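Local structure of flavoenzyme PA4991 (Pseudomonas aeruginosa PAO1, 5EZ7) at residues M231-A236 with V268-G273; K240-H245 with I255-H260; A287-A292 with A308-L313. The protein binds one FAD per subunit and probably acts as an FAD-dependent oxidoreductase of the DAO family, although its physiological substrate is unknown. One frame throughout, in Å; residues are numbered along the deposited sequence.

Contact 1: M231-A236 with V268-G273; sequences MVMVKA and VWYLGG. With FAD (flavin-adenine dinucleotide), chain B.
Val232 and Leu271 face each other as an antiparallel hydrogen-bonded pair, and so do Val234 and Trp269. The two strand segments run antiparallel, with 166° between their N-to-C directions, and their axes approach to 4.6 Å. Four backbone bonds join them. Leu271 N to Val232 O is 2.9 Å, while the return bond from Val232 N to Leu271 O is longer at 3.3 Å. Met233 with Tyr270 and Lys235 with Val268 form the non-hydrogen-bonded pairs. Both strands belong to the mixed sheet of the DAO-family fold that borders the flavin. Strand 309-320 continues the sheet beyond 231-236, and strand 255-261 continues it beyond 268-272.

Met231 bends at chi2 (-61°) and again at chi3, and this brings CE over one face of the Tyr270 ring. CE lies 3.9 Å from the ring centroid, a CH-pi contact. SD of the same residue makes an oblique Met-aromatic contact. CG of Met231 also meets the flavin methyl C7M of FAD at 3.6 Å, and Tyr270 OH is 3.8 Å from that methyl. The OH is hydrogen-bonded to Lys48 O, which ties down the end of the ring. Met233 lies alongside Tyr270, with its CG 3.7 Å from CD1 of the ring. On the other face of the sheet, Val232 CB packs on Leu271 CD1 at 4.1 Å, and helix 285-299 covers them.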
loop_
_atom_site.group_PDB
_atom_site.type_symbol
_atom_site.label_atom_id
_atom_site.label_comp_id
_atom_site.label_asym_id
_atom_site.label_seq_id
_atom_site.Cartn_x
_atom_site.Cartn_y
_atom_site.Cartn_z
ATOM N N MET A 231 -10.156 -11.186 3.371
ATOM C CA MET A 231 -9.266 -11.208 4.517
ATOM C C MET A 231 -10.067 -11.465 5.779
ATOM O O MET A 231 -11.222 -11.073 5.850
ATOM C CB MET A 231 -8.567 -9.854 4.667
ATOM C CG MET A 231 -7.747 -9.376 3.469
ATOM S SD MET A 231 -6.373 -10.435 3.011
ATOM C CE MET A 231 -5.277 -10.038 4.380
ATOM N N VAL A 232 -9.434 -12.092 6.785
ATOM C CA VAL A 232 -10.065 -12.434 8.044
ATOM C C VAL A 232 -9.326 -11.710 9.155
ATOM O O VAL A 232 -8.120 -11.593 9.124
ATOM C CB VAL A 232 -10.040 -13.958 8.298
ATOM C CG1 VAL A 232 -10.784 -14.297 9.591
ATOM C CG2 VAL A 232 -10.713 -14.686 7.162
ATOM N N MET A 233 -10.058 -11.205 10.141
ATOM C CA MET A 233 -9.442 -10.548 11.308
ATOM C C MET A 233 -9.921 -11.286 12.575
ATOM O O MET A 233 -11.129 -11.538 12.719
ATOM C CB MET A 233 -9.851 -9.073 11.402
ATOM C CG MET A 233 -9.322 -8.159 10.306
ATOM S SD MET A 233 -9.988 -6.463 10.312
ATOM C CE MET A 233 -11.628 -6.720 9.715
ATOM N N VAL A 234 -8.984 -11.624 13.473
ATOM C CA VAL A 234 -9.313 -12.147 14.809
ATOM C C VAL A 234 -8.792 -11.182 15.863
ATOM O O VAL A 234 -7.617 -10.821 15.839
ATOM C CB VAL A 234 -8.618 -13.482 15.128
ATOM C CG1 VAL A 234 -9.345 -14.196 16.254
ATOM C CG2 VAL A 234 -8.543 -14.339 13.913
ATOM N N LYS A 235 -9.655 -10.821 16.806
ATOM C CA LYS A 235 -9.283 -9.957 17.911
ATOM C C LYS A 235 -9.427 -10.652 19.298
ATOM O O LYS A 235 -10.464 -11.150 19.639
ATOM C CB LYS A 235 -10.142 -8.698 17.861
ATOM C CG LYS A 235 -9.792 -7.724 18.983
ATOM C CD LYS A 235 -10.350 -6.312 18.758
ATOM C CE LYS A 235 -9.988 -5.478 19.995
ATOM N NZ LYS A 235 -10.633 -4.149 20.054
ATOM N N ALA A 236 -8.375 -10.648 20.086
ATOM C CA ALA A 236 -8.397 -11.226 21.402
ATOM C C ALA A 236 -7.277 -10.679 22.255
ATOM O O ALA A 236 -6.290 -10.181 21.773
ATOM C CB ALA A 236 -8.263 -12.726 21.279
ATOM N N VAL A 268 -4.833 -7.761 17.017
ATOM C CA VAL A 268 -5.596 -8.387 15.971
ATOM C C VAL A 268 -4.623 -9.144 15.082
ATOM O O VAL A 268 -3.578 -8.611 14.705
ATOM C CB VAL A 268 -6.384 -7.353 15.125
ATOM C CG1 VAL A 268 -7.134 -8.020 13.988
ATOM C CG2 VAL A 268 -7.363 -6.575 16.007
ATOM N N TRP A 269 -4.979 -10.385 14.781
ATOM C CA TRP A 269 -4.297 -11.180 13.773
ATOM C C TRP A 269 -5.059 -11.009 12.480
ATOM O O TRP A 269 -6.237 -11.334 12.408
ATOM C CB TRP A 269 -4.312 -12.686 14.115
ATOM C CG TRP A 269 -3.270 -13.168 15.056
ATOM C CD1 TRP A 269 -2.135 -12.516 15.442
ATOM C CD2 TRP A 269 -3.233 -14.452 15.693
ATOM N NE1 TRP A 269 -1.404 -13.307 16.292
ATOM C CE2 TRP A 269 -2.058 -14.503 16.462
ATOM C CE3 TRP A 269 -4.095 -15.571 15.692
ATOM C CZ2 TRP A 269 -1.711 -15.637 17.236
ATOM C CZ3 TRP A 269 -3.752 -16.695 16.461
ATOM C CH2 TRP A 269 -2.570 -16.714 17.214
ATOM N N TYR A 270 -4.356 -10.566 11.461
ATOM C CA TYR A 270 -4.895 -10.298 10.150
ATOM C C TYR A 270 -4.411 -11.413 9.228
ATOM O O TYR A 270 -3.194 -11.634 9.109
ATOM C CB TYR A 270 -4.365 -8.932 9.718
ATOM C CG TYR A 270 -5.005 -8.287 8.529
ATOM C CD1 TYR A 270 -6.328 -8.496 8.203
ATOM C CD2 TYR A 270 -4.278 -7.386 7.746
ATOM C CE1 TYR A 270 -6.905 -7.865 7.093
ATOM C CE2 TYR A 270 -4.843 -6.762 6.649
ATOM C CZ TYR A 270 -6.162 -7.007 6.319
ATOM O OH TYR A 270 -6.737 -6.380 5.223
ATOM N N LEU A 271 -5.353 -12.115 8.598
ATOM C CA LEU A 271 -5.043 -13.278 7.813
ATOM C C LEU A 271 -5.275 -13.082 6.332
ATOM O O LEU A 271 -6.424 -12.964 5.897
ATOM C CB LEU A 271 -5.883 -14.480 8.263
ATOM C CG LEU A 271 -6.084 -14.826 9.743
ATOM C CD1 LEU A 271 -6.912 -16.104 9.832
ATOM C CD2 LEU A 271 -4.784 -15.029 10.500
ATOM N N GLY A 272 -4.187 -13.145 5.565
ATOM C CA GLY A 272 -4.221 -13.237 4.093
ATOM C C GLY A 272 -3.672 -14.556 3.617
ATOM O O GLY A 272 -3.782 -15.581 4.326
ATOM N N GLY A 273 -3.050 -14.538 2.439
ATOM C CA GLY A 273 -2.633 -15.748 1.762
ATOM C C GLY A 273 -3.737 -16.442 0.954
ATOM O O GLY A 273 -4.688 -15.800 0.489
HETATM P PA FAD B . -4.586 2.826 -2.985
HETATM O O1A FAD B . -3.988 2.578 -1.639
HETATM O O2A FAD B . -5.855 2.134 -3.398
HETATM O O5B FAD B . -4.765 4.397 -3.114
HETATM C C5B FAD B . -5.518 4.994 -4.151
HETATM C C4B FAD B . -6.026 6.306 -3.591
HETATM O O4B FAD B . -6.637 7.066 -4.646
HETATM C C3B FAD B . -7.065 6.082 -2.488
HETATM O O3B FAD B . -6.681 6.744 -1.281
HETATM C C2B FAD B . -8.336 6.656 -3.085
HETATM O O2B FAD B . -9.225 7.251 -2.143
HETATM C C1B FAD B . -7.801 7.660 -4.110
HETATM N N9A FAD B . -8.736 7.921 -5.211
HETATM C C8A FAD B . -9.455 7.006 -5.885
HETATM N N7A FAD B . -10.206 7.612 -6.821
HETATM C C5A FAD B . -9.963 8.926 -6.759
HETATM C C6A FAD B . -10.447 10.114 -7.475
HETATM N N6A FAD B . -11.339 9.956 -8.464
HETATM N N1A FAD B . -9.960 11.317 -7.127
HETATM C C2A FAD B . -9.060 11.447 -6.135
HETATM N N3A FAD B . -8.576 10.402 -5.431
HETATM C C4A FAD B . -8.993 9.140 -5.697
HETATM N N1 FAD B . 1.587 -5.167 -0.761
HETATM C C2 FAD B . 2.742 -5.451 -0.124
HETATM O O2 FAD B . 3.823 -5.060 -0.625
HETATM N N3 FAD B . 2.776 -6.137 1.032
HETATM C C4 FAD B . 1.674 -6.589 1.624
HETATM O O4 FAD B . 1.728 -7.213 2.702
HETATM C C4X FAD B . 0.378 -6.318 0.992
HETATM N N5 FAD B . -0.772 -6.753 1.543
HETATM C C5X FAD B . -1.955 -6.488 0.960
HETATM C C6 FAD B . -3.118 -6.939 1.571
HETATM C C7 FAD B . -4.353 -6.686 1.009
HETATM C C7M FAD B . -5.595 -7.168 1.696
HETATM C C8 FAD B . -4.437 -5.900 -0.248
HETATM C C8M FAD B . -5.761 -5.578 -0.907
HETATM C C9 FAD B . -3.276 -5.462 -0.859
HETATM C C9A FAD B . -2.022 -5.721 -0.310
HETATM N N10 FAD B . -0.811 -5.274 -0.909
HETATM C C10 FAD B . 0.403 -5.549 -0.269
HETATM C "C1'" FAD B . -0.802 -4.496 -2.136
HETATM C "C2'" FAD B . -0.909 -3.028 -1.762
HETATM O "O2'" FAD B . -1.899 -2.814 -0.747
HETATM C "C3'" FAD B . -1.206 -2.176 -2.988
HETATM O "O3'" FAD B . -0.353 -2.607 -4.068
HETATM C "C4'" FAD B . -0.952 -0.698 -2.700
HETATM O "O4'" FAD B . -1.370 -0.336 -1.383
HETATM C "C5'" FAD B . -1.685 0.193 -3.684
HETATM O "O5'" FAD B . -1.287 1.554 -3.468
HETATM P P FAD B . -2.005 2.709 -4.307
HETATM O O1P FAD B . -1.644 4.035 -3.690
HETATM O O2P FAD B . -1.697 2.438 -5.735
HETATM O O3P FAD B . -3.562 2.363 -4.136
#

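Contact 2: K240-H245 with I255-H260; sequences KPLYAH and ITVTTH
Tyr243 reaches along strand 255-260 from just before its own strand begins. From CB, CG stands anti to the carbonyl carbon (chi1 -55°), and this lays the ring beside Thr258 and Thr259. CD2 passes Thr258, 4.0 Å from its CG2. CE2 lies 3.3 Å from Thr259 O, and CZ comes about as near to the same oxygen. At the tip, OH donates a weak hydrogen bond of 2.7 Å to Thr259 O, which lies oblique to the ring.

The neighbouring residues add their own links. Thr259 OG1 donates to Leu242 O at 3.0 Å, meeting that carbonyl well to the side, with a C=O...donor angle of 118°. This side-chain bond ties the non-strand residues before Ala244 to the strand. Leu242 CD2 rests against Val257 CG1 at 3.9 Å, and the two side chains cross at about a right angle. Further along, Ala244 and Val257 form an antiparallel hydrogen-bonded pair, closed by Ala244 N to Val257 O and Val257 N to Ala244 O.

His245 and Thr256 follow as a non-hydrogen-bonded pair with their side chains lying side by side. Thr256 OG1 sits at the edge of the imidazole, in its plane, 2.8 Å from ND1. Either atom could be the donor of this hydrogen bond.

These pairs belong to the beta hairpin of strands 244-246 and 255-261. Thr258 OG1 and Thr256 O both bond to Gln50 NE2, and Gln50 is an FAD-binding residue. The hairpin lies within the large mixed sheet, where strand 102-105 flanks 244-246 and strand 267-272 flanks 255-261.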
loop_
_atom_site.group_PDB
_atom_site.type_symbol
_atom_site.label_atom_id
_atom_site.label_comp_id
_atom_site.label_asym_id
_atom_site.label_seq_id
_atom_site.Cartn_x
_atom_site.Cartn_y
_atom_site.Cartn_z
ATOM N N LYS A 240 -0.470 -13.556 20.587
ATOM C CA LYS A 240 0.933 -13.247 20.718
ATOM C C LYS A 240 1.413 -12.818 19.330
ATOM O O LYS A 240 0.899 -13.312 18.306
ATOM C CB LYS A 240 1.708 -14.447 21.242
ATOM C CG LYS A 240 1.233 -14.892 22.620
ATOM C CD LYS A 240 2.299 -15.681 23.369
ATOM C CE LYS A 240 1.852 -16.174 24.746
ATOM N NZ LYS A 240 1.149 -17.503 24.684
ATOM N N PRO A 241 2.369 -11.872 19.292
ATOM C CA PRO A 241 2.815 -11.353 17.992
ATOM C C PRO A 241 3.375 -12.460 17.040
ATOM O O PRO A 241 4.078 -13.384 17.468
ATOM C CB PRO A 241 3.882 -10.326 18.336
ATOM C CG PRO A 241 3.847 -10.147 19.813
ATOM C CD PRO A 241 3.072 -11.258 20.440
ATOM N N LEU A 242 3.021 -12.316 15.771
ATOM C CA LEU A 242 3.349 -13.210 14.731
ATOM C C LEU A 242 3.260 -12.507 13.362
ATOM O O LEU A 242 2.243 -11.799 13.038
ATOM C CB LEU A 242 2.343 -14.326 14.751
ATOM C CG LEU A 242 2.479 -15.408 13.693
ATOM C CD1 LEU A 242 3.887 -16.044 13.673
ATOM C CD2 LEU A 242 1.388 -16.403 13.993
ATOM N N TYR A 243 4.303 -12.716 12.559
ATOM C CA TYR A 243 4.388 -12.159 11.195
ATOM C C TYR A 243 4.979 -13.260 10.313
ATOM O O TYR A 243 6.182 -13.494 10.368
ATOM C CB TYR A 243 5.260 -10.894 11.187
ATOM C CG TYR A 243 4.762 -9.868 12.179
ATOM C CD1 TYR A 243 5.126 -9.914 13.529
ATOM C CD2 TYR A 243 3.880 -8.881 11.782
ATOM C CE1 TYR A 243 4.628 -8.975 14.427
ATOM C CE2 TYR A 243 3.381 -7.958 12.674
ATOM C CZ TYR A 243 3.744 -8.007 13.985
ATOM O OH TYR A 243 3.196 -7.070 14.833
ATOM N N ALA A 244 4.149 -13.968 9.542
ATOM C CA ALA A 244 4.629 -15.168 8.890
ATOM C C ALA A 244 3.798 -15.643 7.708
ATOM O O ALA A 244 2.596 -15.467 7.687
ATOM C CB ALA A 244 4.756 -16.286 9.923
ATOM N N HIS A 245 4.465 -16.230 6.720
ATOM C CA HIS A 245 3.807 -17.029 5.687
ATOM C C HIS A 245 3.844 -18.503 6.142
ATOM O O HIS A 245 4.929 -19.008 6.395
ATOM C CB HIS A 245 4.562 -16.947 4.369
ATOM C CG HIS A 245 4.724 -15.568 3.820
ATOM N ND1 HIS A 245 3.659 -14.734 3.543
ATOM C CD2 HIS A 245 5.832 -14.909 3.406
ATOM C CE1 HIS A 245 4.112 -13.605 3.027
ATOM N NE2 HIS A 245 5.429 -13.683 2.947
ATOM N N ILE A 255 -1.626 -19.553 4.634
ATOM C CA ILE A 255 -2.075 -18.341 5.297
ATOM C C ILE A 255 -0.881 -17.437 5.506
ATOM O O ILE A 255 0.253 -17.927 5.618
ATOM C CB ILE A 255 -2.721 -18.613 6.672
ATOM C CG1 ILE A 255 -1.702 -19.180 7.680
ATOM C CG2 ILE A 255 -3.885 -19.589 6.525
ATOM C CD1 ILE A 255 -2.145 -19.065 9.133
ATOM N N THR A 256 -1.159 -16.139 5.575
ATOM C CA THR A 256 -0.168 -15.090 5.886
ATOM C C THR A 256 -0.713 -14.352 7.146
ATOM O O THR A 256 -1.800 -13.780 7.103
ATOM C CB THR A 256 0.086 -14.134 4.645
ATOM O OG1 THR A 256 0.814 -14.833 3.627
ATOM C CG2 THR A 256 0.918 -12.911 4.985
ATOM N N VAL A 257 0.027 -14.415 8.257
ATOM C CA VAL A 257 -0.376 -13.736 9.481
ATOM C C VAL A 257 0.451 -12.481 9.729
ATOM O O VAL A 257 1.667 -12.527 9.723
ATOM C CB VAL A 257 -0.235 -14.620 10.738
ATOM C CG1 VAL A 257 -0.826 -13.927 11.972
ATOM C CG2 VAL A 257 -0.934 -15.948 10.543
ATOM N N THR A 258 -0.237 -11.383 10.004
ATOM C CA THR A 258 0.377 -10.203 10.630
ATOM C C THR A 258 -0.398 -9.825 11.892
ATOM O O THR A 258 -1.605 -10.063 11.984
ATOM C CB THR A 258 0.440 -9.042 9.622
ATOM O OG1 THR A 258 -0.844 -8.873 8.969
ATOM C CG2 THR A 258 1.483 -9.380 8.556
ATOM N N THR A 259 0.304 -9.310 12.898
ATOM C CA THR A 259 -0.317 -8.890 14.171
ATOM C C THR A 259 -0.380 -7.358 14.278
ATOM O O THR A 259 0.622 -6.684 14.079
ATOM C CB THR A 259 0.430 -9.476 15.381
ATOM O OG1 THR A 259 0.433 -10.887 15.240
ATOM C CG2 THR A 259 -0.270 -9.093 16.743
ATOM N N HIS A 260 -1.552 -6.845 14.650
ATOM C CA HIS A 260 -1.808 -5.411 14.743
ATOM C C HIS A 260 -2.355 -4.993 16.134
ATOM O O HIS A 260 -3.485 -5.300 16.455
ATOM C CB HIS A 260 -2.741 -5.015 13.609
ATOM C CG HIS A 260 -2.261 -5.496 12.263
ATOM N ND1 HIS A 260 -1.464 -4.731 11.427
ATOM C CD2 HIS A 260 -2.415 -6.688 11.641
ATOM C CE1 HIS A 260 -1.160 -5.428 10.349
ATOM N NE2 HIS A 260 -1.719 -6.619 10.451
#

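Contact 3: A287-A292 with A308-L313; sequences AQIAEA and AQWATL
Ile289 fits against Trp310 and Thr312 where helix 285-299 packs on an edge strand of the large mixed sheet of this DAO-family protein. The axes of the helix and strand segments approach to 8.7 Å, with 121° between their directions. No hydrogen bond crosses between the segments, and the contact is apolar.

In the first shell, Ile289 CG2 approaches the indole obliquely near its attachment to CB, 4.0 Å from Trp310 CB. With chi1 at -77°, CG1 of Ile289 is anti to the carbonyl carbon, and CG2 takes the place anti to the backbone N. CG1 meets the methyl CG2 of Thr312 at 3.7 Å, and CD1 also lies near that methyl.

Further residues hold the indole and the polar ends. Arg293 makes a cation-pi contact with Trp310. Gln288 is held at both ends of its amide: NE2 bonds to Ile275 O and His230 O, and OE1 to Arg283 NE. Thr312 OG1 bonds to His230 NE2, while its methyl faces the helix. Val232 of the neighbouring strand 224-236 touches both Gln288 and Ala292. On the six-membered ring of the indole, Trp310 CZ3 lies 4.0 Å from Ala292 CB.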
loop_
_atom_site.group_PDB
_atom_site.type_symbol
_atom_site.label_atom_id
_atom_site.label_comp_id
_atom_site.label_asym_id
_atom_site.label_seq_id
_atom_site.Cartn_x
_atom_site.Cartn_y
_atom_site.Cartn_z
ATOM N N ALA A 287 -18.832 -18.959 6.742
ATOM C CA ALA A 287 -17.984 -20.006 6.163
ATOM C C ALA A 287 -16.493 -19.607 6.172
ATOM O O ALA A 287 -15.633 -20.421 6.499
ATOM C CB ALA A 287 -18.449 -20.336 4.747
ATOM N N GLN A 288 -16.197 -18.346 5.850
ATOM C CA GLN A 288 -14.797 -17.875 5.859
ATOM C C GLN A 288 -14.197 -17.803 7.260
ATOM O O GLN A 288 -13.049 -18.209 7.463
ATOM C CB GLN A 288 -14.653 -16.534 5.127
ATOM C CG GLN A 288 -13.229 -15.997 5.061
ATOM C CD GLN A 288 -12.293 -16.811 4.179
ATOM O OE1 GLN A 288 -12.480 -18.012 3.954
ATOM N NE2 GLN A 288 -11.274 -16.150 3.673
ATOM N N ILE A 289 -14.984 -17.303 8.213
ATOM C CA ILE A 289 -14.624 -17.355 9.629
ATOM C C ILE A 289 -14.432 -18.782 10.085
ATOM O O ILE A 289 -13.428 -19.088 10.678
ATOM C CB ILE A 289 -15.657 -16.621 10.502
ATOM C CG1 ILE A 289 -15.415 -15.100 10.351
ATOM C CG2 ILE A 289 -15.594 -17.042 11.982
ATOM C CD1 ILE A 289 -16.642 -14.258 10.709
ATOM N N ALA A 290 -15.376 -19.653 9.784
ATOM C CA ALA A 290 -15.282 -21.041 10.230
ATOM C C ALA A 290 -14.023 -21.729 9.683
ATOM O O ALA A 290 -13.371 -22.472 10.413
ATOM C CB ALA A 290 -16.530 -21.821 9.857
ATOM N N GLU A 291 -13.683 -21.448 8.423
ATOM C CA GLU A 291 -12.445 -21.950 7.787
ATOM C C GLU A 291 -11.178 -21.436 8.521
ATOM O O GLU A 291 -10.240 -22.192 8.856
ATOM C CB GLU A 291 -12.421 -21.523 6.312
ATOM C CG GLU A 291 -11.221 -21.985 5.506
ATOM C CD GLU A 291 -11.118 -23.513 5.377
ATOM O OE1 GLU A 291 -12.151 -24.215 5.331
ATOM O OE2 GLU A 291 -9.987 -24.038 5.339
ATOM N N ALA A 292 -11.181 -20.150 8.795
ATOM C CA ALA A 292 -10.157 -19.546 9.618
ATOM C C ALA A 292 -10.022 -20.196 10.996
ATOM O O ALA A 292 -8.890 -20.390 11.431
ATOM C CB ALA A 292 -10.411 -18.056 9.784
ATOM N N ALA A 308 -12.419 -14.720 21.365
ATOM C CA ALA A 308 -11.998 -13.847 20.312
ATOM C C ALA A 308 -13.192 -13.274 19.593
ATOM O O ALA A 308 -14.245 -13.897 19.520
ATOM C CB ALA A 308 -11.124 -14.585 19.340
ATOM N N GLN A 309 -13.029 -12.077 19.055
ATOM C CA GLN A 309 -13.991 -11.581 18.080
ATOM C C GLN A 309 -13.427 -11.801 16.679
ATOM O O GLN A 309 -12.207 -11.763 16.506
ATOM C CB GLN A 309 -14.260 -10.105 18.275
ATOM C CG GLN A 309 -14.868 -9.729 19.614
ATOM C CD GLN A 309 -14.836 -8.236 19.722
ATOM O OE1 GLN A 309 -13.851 -7.674 20.186
ATOM N NE2 GLN A 309 -15.821 -7.579 19.130
ATOM N N TRP A 310 -14.335 -11.985 15.718
ATOM C CA TRP A 310 -14.033 -12.383 14.359
ATOM C C TRP A 310 -14.779 -11.501 13.382
ATOM O O TRP A 310 -15.971 -11.251 13.538
ATOM C CB TRP A 310 -14.505 -13.800 14.092
ATOM C CG TRP A 310 -13.881 -14.814 14.947
ATOM C CD1 TRP A 310 -14.289 -15.196 16.213
ATOM C CD2 TRP A 310 -12.753 -15.633 14.627
ATOM N NE1 TRP A 310 -13.472 -16.190 16.681
ATOM C CE2 TRP A 310 -12.517 -16.469 15.735
ATOM C CE3 TRP A 310 -11.911 -15.739 13.509
ATOM C CZ2 TRP A 310 -11.473 -17.383 15.764
ATOM C CZ3 TRP A 310 -10.878 -16.649 13.537
ATOM C CH2 TRP A 310 -10.666 -17.460 14.657
ATOM N N ALA A 311 -14.077 -11.058 12.350
ATOM C CA ALA A 311 -14.688 -10.320 11.252
ATOM C C ALA A 311 -13.960 -10.652 9.954
ATOM O O ALA A 311 -12.884 -11.242 9.968
ATOM C CB ALA A 311 -14.600 -8.828 11.549
ATOM N N THR A 312 -14.530 -10.284 8.823
ATOM C CA THR A 312 -13.833 -10.419 7.563
ATOM C C THR A 312 -13.907 -9.120 6.796
ATOM O O THR A 312 -14.683 -8.213 7.137
ATOM C CB THR A 312 -14.362 -11.563 6.717
ATOM O OG1 THR A 312 -15.538 -11.136 6.029
ATOM C CG2 THR A 312 -14.621 -12.798 7.589
ATOM N N LEU A 313 -13.071 -9.032 5.768
ATOM C CA LEU A 313 -12.981 -7.852 4.961
ATOM C C LEU A 313 -12.798 -8.227 3.491
ATOM O O LEU A 313 -11.875 -8.978 3.155
ATOM C CB LEU A 313 -11.776 -7.096 5.444
ATOM C CG LEU A 313 -11.411 -5.833 4.683
ATOM C CD1 LEU A 313 -12.446 -4.749 4.975
ATOM C CD2 LEU A 313 -10.045 -5.401 5.119
#

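All three contacts reach one large mixed sheet. Contacts 1 and 2 are buried, with centres 8 Å apart, and contact 2 is nested inside the loop that contact 1 closes. Their strands 267-272 and 255-261 are neighbours. Contact 3 lies farther out and is only partly buried; its strand 309-320 lies next to strand 224-236 of contact 1 in the sheet. The chemistry changes with position. Contact 1 combines backbone bonds with methionine and tyrosine packing beside the flavin. Contact 2 relies more on hydroxyl and imidazole groups. Contact 3 is apolar between its segments. Contacts 2 and 3 do not touch, their nearest atoms being about 7 Å apart.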